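Local coordinates for glycosyl transferases group 1 family protein (Francisella tularensis subsp. tularensis, PDB 5I45) that probably transfers sugar units as a GT-B-type glycosyltransferase, of which this chain is the C-terminal domain, at residues S107-L112 against M132-A137; K56-W61 against M173-S178; K78-K83 against I93-F98. All coordinates share one frame; numbering follows the deposited sequence. Where two conformers were deposited one is given.

Contact 1. Residues S107-L112 against M132-A137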
loop_
_atom_site.group_PDB
_atom_site.type_symbol
_atom_site.label_atom_id
_atom_site.label_comp_id
_atom_site.label_asym_id
_atom_site.label_seq_id
_atom_site.Cartn_x
_atom_site.Cartn_y
_atom_site.Cartn_z
ATOM N N SER A 107 -8.354 -8.625 4.883
ATOM C CA SER A 107 -9.503 -7.843 4.449
ATOM C C SER A 107 -9.082 -6.458 3.980
ATOM O O SER A 107 -9.762 -5.867 3.141
ATOM C CB SER A 107 -10.573 -7.699 5.561
ATOM O OG SER A 107 -10.152 -6.864 6.599
ATOM N N TRP A 108 -8.022 -5.912 4.567
ATOM C CA TRP A 108 -7.544 -4.605 4.118
ATOM C C TRP A 108 -6.996 -4.679 2.716
ATOM O O TRP A 108 -7.284 -3.828 1.900
ATOM C CB TRP A 108 -6.499 -3.991 5.069
ATOM C CG TRP A 108 -7.121 -3.201 6.148
ATOM C CD1 TRP A 108 -7.243 -3.538 7.454
ATOM C CD2 TRP A 108 -7.779 -1.948 5.993
ATOM N NE1 TRP A 108 -7.889 -2.550 8.139
ATOM C CE2 TRP A 108 -8.241 -1.562 7.263
ATOM C CE3 TRP A 108 -8.001 -1.102 4.907
ATOM C CZ2 TRP A 108 -8.932 -0.365 7.477
ATOM C CZ3 TRP A 108 -8.684 0.092 5.131
ATOM C CH2 TRP A 108 -9.123 0.437 6.384
ATOM N N TYR A 109 -6.226 -5.713 2.402
ATOM C CA TYR A 109 -5.735 -5.835 1.034
ATOM C C TYR A 109 -6.904 -5.865 0.057
ATOM O O TYR A 109 -6.842 -5.250 -1.014
ATOM C CB TYR A 109 -4.870 -7.069 0.838
ATOM C CG TYR A 109 -3.504 -6.972 1.456
ATOM C CD1 TYR A 109 -2.534 -6.168 0.891
ATOM C CD2 TYR A 109 -3.174 -7.688 2.591
ATOM C CE1 TYR A 109 -1.266 -6.111 1.410
ATOM C CE2 TYR A 109 -1.902 -7.609 3.128
ATOM C CZ TYR A 109 -0.966 -6.823 2.519
ATOM O OH TYR A 109 0.311 -6.741 3.037
ATOM N N ARG A 110 -7.977 -6.545 0.453
ATOM C CA ARG A 110 -9.172 -6.647 -0.403
ATOM C C ARG A 110 -9.903 -5.333 -0.628
ATOM O O ARG A 110 -10.689 -5.210 -1.563
ATOM C CB ARG A 110 -10.138 -7.695 0.166
ATOM C CG ARG A 110 -9.704 -9.097 -0.147
ATOM C CD ARG A 110 -10.754 -10.135 0.204
ATOM N NE ARG A 110 -10.752 -10.514 1.615
ATOM C CZ ARG A 110 -9.910 -11.391 2.162
ATOM N NH1 ARG A 110 -8.939 -11.971 1.426
ATOM N NH2 ARG A 110 -10.025 -11.679 3.462
ATOM N N ALA A 111 -9.659 -4.354 0.233
ATOM C CA ALA A 111 -10.291 -3.048 0.136
ATOM C C ALA A 111 -9.447 -2.029 -0.629
ATOM O O ALA A 111 -9.958 -0.956 -0.950
ATOM C CB ALA A 111 -10.603 -2.510 1.524
ATOM N N LEU A 112 -8.177 -2.358 -0.915
ATOM C CA LEU A 112 -7.244 -1.371 -1.478
ATOM C C LEU A 112 -6.944 -1.547 -2.952
ATOM O O LEU A 112 -6.742 -2.665 -3.424
ATOM C CB LEU A 112 -5.905 -1.464 -0.716
ATOM C CG LEU A 112 -5.996 -1.089 0.757
ATOM C CD1 LEU A 112 -4.739 -1.538 1.484
ATOM C CD2 LEU A 112 -6.299 0.380 0.970
HETATM N N MSE A 132 -0.248 -8.467 -4.205
HETATM C CA MSE A 132 -0.435 -8.983 -5.554
HETATM C C MSE A 132 -1.422 -10.123 -5.602
HETATM O O MSE A 132 -2.224 -10.209 -6.527
HETATM C CB MSE A 132 0.932 -9.397 -6.120
HETATM C CG MSE A 132 1.823 -8.158 -6.295
HETATM SE SE MSE A 132 3.748 -8.559 -6.430
HETATM C CE MSE A 132 3.824 -8.983 -8.379
ATOM N N ALA A 133 -1.380 -10.997 -4.609
ATOM C CA ALA A 133 -2.353 -12.100 -4.522
ATOM C C ALA A 133 -3.778 -11.568 -4.359
ATOM O O ALA A 133 -4.734 -12.264 -4.723
ATOM C CB ALA A 133 -1.978 -13.039 -3.387
ATOM N N SER A 134 -3.893 -10.360 -3.823
ATOM C CA SER A 134 -5.192 -9.746 -3.642
ATOM C C SER A 134 -5.583 -8.842 -4.803
ATOM O O SER A 134 -6.603 -8.181 -4.738
ATOM C CB SER A 134 -5.206 -8.937 -2.348
ATOM O OG SER A 134 -4.731 -9.699 -1.243
ATOM N N LYS A 135 -4.766 -8.822 -5.855
ATOM C CA LYS A 135 -4.981 -8.004 -7.023
ATOM C C LYS A 135 -4.944 -6.495 -6.737
ATOM O O LYS A 135 -5.622 -5.692 -7.361
ATOM C CB LYS A 135 -6.231 -8.448 -7.807
ATOM C CG LYS A 135 -6.051 -8.397 -9.313
ATOM C CD LYS A 135 -7.232 -8.938 -10.097
ATOM C CE LYS A 135 -7.446 -10.446 -9.994
ATOM N NZ LYS A 135 -8.543 -10.866 -10.906
ATOM N N CYS A 136 -4.079 -6.137 -5.805
ATOM C CA CYS A 136 -3.713 -4.719 -5.571
ATOM C C CYS A 136 -2.567 -4.380 -6.514
ATOM O O CYS A 136 -1.691 -5.215 -6.760
ATOM C CB CYS A 136 -3.218 -4.501 -4.148
ATOM S SG CYS A 136 -4.302 -5.052 -2.858
ATOM N N ALA A 137 -2.521 -3.160 -7.042
ATOM C CA ALA A 137 -1.348 -2.719 -7.808
ATOM C C ALA A 137 -0.263 -2.351 -6.810
ATOM O O ALA A 137 -0.563 -1.607 -5.871
ATOM C CB ALA A 137 -1.718 -1.537 -8.666
#
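Ser134, just beyond helix 126-133, lies against the root of the Tyr109 side chain. Its OG is 3.4 Å from Tyr109 CB and its CB 3.7 Å from that same carbon, so both side-chain atoms of the serine press on the methylene. The hydroxyl is not spent on this apolar neighbour: OG turns back to hydrogen-bond Glu130 O, within its own helix. Lys135 follows with a positive phi of 63° as the C-prime residue of a Schellman motif, in which Cys136 N bonds to Ala131 O and Lys135 N to Met132 O. This helix end passes the chain on to strand 137-140, which runs parallel to strand 114-117 in the Rossmann-like sheet of the domain; helix 104-111 leads on to strand 114-117. Cys136, brought round by the motif, places its thiol at the opposing helix terminus. With SG anti to the carbonyl carbon (chi1 -54°), the sulfur comes to 3.1 Å from Tyr109 O and 3.5 Å from Leu112 O, facing two backbone oxygens where helix 104-111 runs out. It also sits at the edge of the Tyr109 ring, near its plane, and 4.2 Å from Tyr109 CB. Tyr109 O already accepts Leu112 N within the turn. The Tyr109 ring stacks on Phe35, and its side chain touches Pro127 and Ala131. One residue further on, Ala137 takes up the sheet through backbone hydrogen bonds with Asp113 and Val115.

Contact 2. Residues K56-W61 against M173-S178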
loop_
_atom_site.group_PDB
_atom_site.type_symbol
_atom_site.label_atom_id
_atom_site.label_comp_id
_atom_site.label_asym_id
_atom_site.label_seq_id
_atom_site.Cartn_x
_atom_site.Cartn_y
_atom_site.Cartn_z
ATOM N N LYS A 56 -3.730 15.728 -2.749
ATOM C CA LYS A 56 -4.252 17.067 -3.014
ATOM C C LYS A 56 -4.923 17.074 -4.385
ATOM O O LYS A 56 -5.927 17.756 -4.608
ATOM C CB LYS A 56 -3.126 18.091 -3.004
ATOM C CG LYS A 56 -2.592 18.442 -1.633
ATOM C CD LYS A 56 -1.214 19.085 -1.749
ATOM C CE LYS A 56 -0.514 19.233 -0.408
ATOM N NZ LYS A 56 -0.930 20.476 0.294
ATOM N N LYS A 57 -4.362 16.306 -5.307
ATOM C CA LYS A 57 -4.839 16.220 -6.670
ATOM C C LYS A 57 -6.085 15.324 -6.883
ATOM O O LYS A 57 -6.848 15.509 -7.825
ATOM C CB LYS A 57 -3.661 15.731 -7.533
ATOM C CG LYS A 57 -3.934 15.761 -9.000
ATOM C CD LYS A 57 -2.700 15.375 -9.817
ATOM C CE LYS A 57 -3.073 15.344 -11.281
ATOM N NZ LYS A 57 -1.957 14.757 -12.090
ATOM N N TYR A 58 -6.281 14.344 -6.001
ATOM C CA TYR A 58 -7.340 13.347 -6.161
ATOM C C TYR A 58 -8.232 13.185 -4.933
ATOM O O TYR A 58 -8.015 12.297 -4.087
ATOM C CB TYR A 58 -6.681 12.001 -6.455
ATOM C CG TYR A 58 -5.921 11.975 -7.736
ATOM C CD1 TYR A 58 -6.590 12.007 -8.947
ATOM C CD2 TYR A 58 -4.549 11.893 -7.738
ATOM C CE1 TYR A 58 -5.892 11.972 -10.130
ATOM C CE2 TYR A 58 -3.842 11.853 -8.914
ATOM C CZ TYR A 58 -4.510 11.890 -10.115
ATOM O OH TYR A 58 -3.775 11.830 -11.290
ATOM N N PRO A 59 -9.260 14.030 -4.837
ATOM C CA PRO A 59 -10.127 14.020 -3.668
ATOM C C PRO A 59 -10.841 12.724 -3.313
ATOM O O PRO A 59 -11.143 12.511 -2.145
ATOM C CB PRO A 59 -11.136 15.126 -3.996
ATOM C CG PRO A 59 -10.322 16.101 -4.787
ATOM C CD PRO A 59 -9.491 15.234 -5.668
ATOM N N ASP A 60 -11.069 11.839 -4.277
ATOM C CA ASP A 60 -11.772 10.580 -4.014
ATOM C C ASP A 60 -10.880 9.455 -3.474
ATOM O O ASP A 60 -11.364 8.381 -3.160
ATOM C CB ASP A 60 -12.436 10.053 -5.294
ATOM C CG ASP A 60 -13.650 10.853 -5.720
ATOM O OD1 ASP A 60 -14.355 11.449 -4.879
ATOM O OD2 ASP A 60 -13.929 10.833 -6.935
ATOM N N TRP A 61 -9.579 9.737 -3.367
ATOM C CA TRP A 61 -8.601 8.758 -2.926
ATOM C C TRP A 61 -8.173 9.018 -1.506
ATOM O O TRP A 61 -8.048 10.180 -1.071
ATOM C CB TRP A 61 -7.402 8.714 -3.892
ATOM C CG TRP A 61 -7.769 8.004 -5.187
ATOM C CD1 TRP A 61 -8.593 8.472 -6.181
ATOM C CD2 TRP A 61 -7.399 6.674 -5.576
ATOM N NE1 TRP A 61 -8.748 7.522 -7.157
ATOM C CE2 TRP A 61 -7.986 6.423 -6.822
ATOM C CE3 TRP A 61 -6.603 5.676 -4.982
ATOM C CZ2 TRP A 61 -7.813 5.209 -7.484
ATOM C CZ3 TRP A 61 -6.433 4.484 -5.651
ATOM C CH2 TRP A 61 -7.047 4.259 -6.885
HETATM N N MSE A 173 0.177 8.230 -11.683
HETATM C CA MSE A 173 0.019 7.410 -12.915
HETATM C C MSE A 173 -0.996 6.298 -12.800
HETATM O O MSE A 173 -1.762 6.053 -13.740
HETATM C CB MSE A 173 1.402 6.807 -13.262
HETATM C CG MSE A 173 1.385 5.649 -14.290
HETATM SE SE MSE A 173 2.993 4.474 -14.303
HETATM C CE MSE A 173 4.458 5.783 -14.115
ATOM N N LEU A 174 -0.990 5.582 -11.677
ATOM C CA LEU A 174 -1.947 4.498 -11.442
ATOM C C LEU A 174 -3.350 5.006 -11.173
ATOM O O LEU A 174 -4.307 4.359 -11.540
ATOM C CB LEU A 174 -1.493 3.594 -10.321
ATOM C CG LEU A 174 -0.236 2.746 -10.613
ATOM C CD1 LEU A 174 0.205 2.044 -9.362
ATOM C CD2 LEU A 174 -0.562 1.719 -11.678
ATOM N N ILE A 175 -3.474 6.145 -10.513
ATOM C CA ILE A 175 -4.787 6.710 -10.245
ATOM C C ILE A 175 -5.347 7.327 -11.514
ATOM O O ILE A 175 -6.547 7.207 -11.777
ATOM C CB ILE A 175 -4.717 7.755 -9.136
ATOM C CG1 ILE A 175 -4.347 7.079 -7.822
ATOM C CG2 ILE A 175 -6.047 8.483 -9.033
ATOM C CD1 ILE A 175 -3.946 8.045 -6.726
ATOM N N SER A 176 -4.506 7.963 -12.310
ATOM C CA SER A 176 -5.000 8.631 -13.504
ATOM C C SER A 176 -5.292 7.756 -14.693
ATOM O O SER A 176 -5.993 8.205 -15.620
ATOM C CB SER A 176 -4.019 9.647 -13.970
ATOM O OG SER A 176 -4.545 10.225 -15.123
ATOM N N ASP A 177 -4.690 6.567 -14.720
ATOM C CA ASP A 177 -4.946 5.580 -15.786
ATOM C C ASP A 177 -5.409 4.272 -15.192
ATOM O O ASP A 177 -4.632 3.403 -14.908
ATOM C CB ASP A 177 -3.655 5.411 -16.614
ATOM C CG ASP A 177 -3.844 4.612 -17.871
ATOM O OD1 ASP A 177 -4.822 3.841 -17.993
ATOM O OD2 ASP A 177 -2.964 4.753 -18.766
ATOM N N SER A 178 -6.702 4.184 -14.945
ATOM C CA SER A 178 -7.273 3.013 -14.301
ATOM C C SER A 178 -7.111 1.756 -15.135
ATOM O O SER A 178 -6.932 0.682 -14.580
ATOM C CB SER A 178 -8.734 3.237 -13.945
ATOM O OG SER A 178 -9.523 3.390 -15.084
HETATM O O HOH W 1 -5.563 12.412 -13.439
#
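Ile175 puts its two branches between two aromatic rings. Its CG2 methyl stands over the centre of the Tyr58 ring, 3.5 Å from the centroid and 10° off the normal, while CG1 is 3.7 Å from the centroid of the six-membered ring of Trp61, also over the face. The same CG2 comes within 3.4 Å of Trp61 NE1, so this one methyl serves both rings. A chi1 of -66° swings CG1 away from the isoleucine carbonyl and over Trp61, and lets CG2 reach the Tyr58 face while it touches the indole as well. On the solvent side, Ser176 CB is 3.5 Å from Tyr58 OH. Further out, Tyr58 OH is hydrogen-bonded to Asp172, which also takes a salt bridge from Lys57; Lys57 CG lies over the margin of the opposite face of the phenol ring. Trp61 stacks on Tyr30, and Ile175 also touches Ile114 and Thr54. Both rings are borne by the ends of a type I beta turn from Tyr58 to Trp61, closed by Trp61 N to Tyr58 O at 3.1 Å. Such a turn carries helix 44-57 into strand 61-66, a helix-to-strand return of the parallel alpha/beta fold, here covered by the end of helix 164-176.

Contact 3. Residues K78-K83 against I93-F98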
loop_
_atom_site.group_PDB
_atom_site.type_symbol
_atom_site.label_atom_id
_atom_site.label_comp_id
_atom_site.label_asym_id
_atom_site.label_seq_id
_atom_site.Cartn_x
_atom_site.Cartn_y
_atom_site.Cartn_z
ATOM N N LYS A 78 3.792 10.753 15.542
ATOM C CA LYS A 78 3.215 12.078 15.813
ATOM C C LYS A 78 3.627 13.120 14.759
ATOM O O LYS A 78 2.806 13.953 14.321
ATOM C CB LYS A 78 3.619 12.565 17.190
ATOM C CG LYS A 78 2.750 12.051 18.322
ATOM C CD LYS A 78 3.192 12.560 19.699
ATOM C CE LYS A 78 3.586 14.038 19.748
ATOM N NZ LYS A 78 4.996 14.369 19.309
ATOM N N GLU A 79 4.898 13.066 14.346
ATOM C CA GLU A 79 5.378 14.003 13.321
ATOM C C GLU A 79 4.657 13.736 12.009
ATOM O O GLU A 79 4.310 14.664 11.308
ATOM C CB GLU A 79 6.903 13.916 13.147
ATOM C CG GLU A 79 7.519 14.579 11.911
ATOM C CD GLU A 79 7.574 16.110 11.905
ATOM O OE1 GLU A 79 7.062 16.733 12.869
ATOM O OE2 GLU A 79 8.144 16.717 10.923
ATOM N N LEU A 80 4.467 12.469 11.651
ATOM C CA LEU A 80 3.712 12.172 10.431
ATOM C C LEU A 80 2.272 12.701 10.497
ATOM O O LEU A 80 1.772 13.283 9.532
ATOM C CB LEU A 80 3.724 10.682 10.161
ATOM C CG LEU A 80 5.103 10.082 9.911
ATOM C CD1 LEU A 80 4.897 8.594 9.648
ATOM C CD2 LEU A 80 5.855 10.757 8.796
ATOM N N GLU A 81 1.632 12.510 11.640
ATOM C CA GLU A 81 0.252 13.018 11.827
ATOM C C GLU A 81 0.208 14.531 11.692
ATOM O O GLU A 81 -0.718 15.065 11.079
ATOM C CB GLU A 81 -0.322 12.566 13.159
ATOM C CG GLU A 81 -0.597 11.079 13.199
ATOM C CD GLU A 81 -0.778 10.530 14.599
ATOM O OE1 GLU A 81 -0.345 11.165 15.586
ATOM O OE2 GLU A 81 -1.344 9.430 14.721
ATOM N N GLN A 82 1.212 15.212 12.242
ATOM C CA GLN A 82 1.334 16.664 12.084
ATOM C C GLN A 82 1.497 17.080 10.651
ATOM O O GLN A 82 0.907 18.077 10.228
ATOM C CB GLN A 82 2.540 17.242 12.882
ATOM C CG GLN A 82 2.895 18.723 12.613
ATOM C CD GLN A 82 3.759 19.015 11.370
ATOM O OE1 GLN A 82 3.533 20.023 10.677
ATOM N NE2 GLN A 82 4.738 18.155 11.088
ATOM N N LYS A 83 2.338 16.379 9.902
ATOM C CA LYS A 83 2.552 16.728 8.497
ATOM C C LYS A 83 1.223 16.672 7.751
ATOM O O LYS A 83 0.911 17.526 6.950
ATOM C CB LYS A 83 3.543 15.774 7.804
ATOM C CG LYS A 83 5.001 15.910 8.166
ATOM C CD LYS A 83 5.821 14.944 7.320
ATOM C CE LYS A 83 7.276 14.932 7.715
ATOM N NZ LYS A 83 7.932 16.235 7.484
ATOM N N ILE A 93 -5.745 10.972 4.717
ATOM C CA ILE A 93 -4.574 10.191 5.162
ATOM C C ILE A 93 -4.865 9.787 6.583
ATOM O O ILE A 93 -4.861 10.625 7.466
ATOM C CB ILE A 93 -3.261 10.960 5.041
ATOM C CG1 ILE A 93 -3.093 11.436 3.597
ATOM C CG2 ILE A 93 -2.101 10.056 5.428
ATOM C CD1 ILE A 93 -1.933 12.385 3.370
ATOM N N ILE A 94 -5.104 8.485 6.791
ATOM C CA ILE A 94 -5.670 7.911 8.029
ATOM C C ILE A 94 -4.782 6.815 8.620
ATOM O O ILE A 94 -4.404 5.881 7.910
ATOM C CB ILE A 94 -7.048 7.230 7.713
ATOM C CG1 ILE A 94 -8.002 8.157 6.937
ATOM C CG2 ILE A 94 -7.718 6.667 8.949
ATOM C CD1 ILE A 94 -8.531 9.315 7.721
ATOM N N PHE A 95 -4.458 6.916 9.901
ATOM C CA PHE A 95 -3.677 5.898 10.592
ATOM C C PHE A 95 -4.684 4.988 11.241
ATOM O O PHE A 95 -5.442 5.415 12.128
ATOM C CB PHE A 95 -2.793 6.571 11.642
ATOM C CG PHE A 95 -1.649 7.319 11.045
ATOM C CD1 PHE A 95 -1.805 8.618 10.566
ATOM C CD2 PHE A 95 -0.400 6.712 10.942
ATOM C CE1 PHE A 95 -0.720 9.282 9.991
ATOM C CE2 PHE A 95 0.670 7.385 10.382
ATOM C CZ PHE A 95 0.499 8.652 9.898
ATOM N N ILE A 96 -4.717 3.739 10.803
ATOM C CA ILE A 96 -5.694 2.765 11.318
ATOM C C ILE A 96 -5.237 2.192 12.649
ATOM O O ILE A 96 -4.062 1.993 12.878
ATOM C CB ILE A 96 -5.931 1.675 10.243
ATOM C CG1 ILE A 96 -6.513 2.320 8.980
ATOM C CG2 ILE A 96 -6.822 0.544 10.769
ATOM C CD1 ILE A 96 -7.855 2.991 9.141
ATOM N N GLY A 97 -6.186 1.970 13.549
ATOM C CA GLY A 97 -5.880 1.406 14.865
ATOM C C GLY A 97 -5.597 -0.086 14.804
ATOM O O GLY A 97 -6.114 -0.787 13.927
ATOM N N PHE A 98 -4.775 -0.572 15.737
ATOM C CA PHE A 98 -4.435 -2.005 15.814
ATOM C C PHE A 98 -5.642 -2.870 16.164
ATOM O O PHE A 98 -6.474 -2.478 16.975
ATOM C CB PHE A 98 -3.304 -2.239 16.838
ATOM C CG PHE A 98 -3.270 -3.635 17.430
ATOM C CD1 PHE A 98 -2.767 -4.712 16.704
ATOM C CD2 PHE A 98 -3.722 -3.863 18.732
ATOM C CE1 PHE A 98 -2.739 -5.988 17.255
ATOM C CE2 PHE A 98 -3.693 -5.135 19.286
ATOM C CZ PHE A 98 -3.201 -6.198 18.549
#
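Phe95 projects from strand 93-96 toward helix 74-86 and meets two consecutive residues of it in different ways. Leu80 uses its CB, 3.8 Å from Phe95 CZ, approaching the CZ end of the ring obliquely. Glu81 reaches further: its first torsion (chi1 -69°) brings CG to 3.7 Å from Phe95 CE1 and 3.8 Å from Phe95 CD1, and the extended chain beyond CG (chi2 163°) carries the carboxylate on past these carbons. OE2 comes to lie over one face, with the carboxylate plane 89° from that of the ring, almost perpendicular. Phe95 itself sends its ring out to the helix while the strand keeps its backbone pairing with strand 61-66. The Phe95 side chain also touches Val65 and Lys77. These elements belong to one beta-alpha-beta unit, strand 61-66, helix 74-86 and strand 93-96, whose last strand is one edge strand of the sheet within this chain. Lys77 forms a salt bridge with Glu81 OE2, which probably offsets the poor fit of an anion over the electron-rich ring face; toward Phe95 the glutamate works chiefly through its aliphatic CG.

Contact 1 is the most buried: its four touching residues are all buried, and the contact's centre lies about 9 Å from the centre of the chain, against about 14 and 15 Å for the partly buried contacts 2 and 3. Its chemistry is a thiol beside backbone oxygens; contact 2 relies on an aliphatic side chain between aromatic faces with a serine at its exposed margin, and contact 3 on a phenylalanine met by aliphatic carbons, with a carboxylate oxygen over one face. Contacts 2 and 3 adjoin the same element, since Trp61 opens strand 61-66, which pairs with strand 93-96. Contact 1 touches both: Ala137 CB lies 4.1 Å from Leu174 CD1, and Trp108 CZ2 lies 3.9 Å from Ile96 CD1.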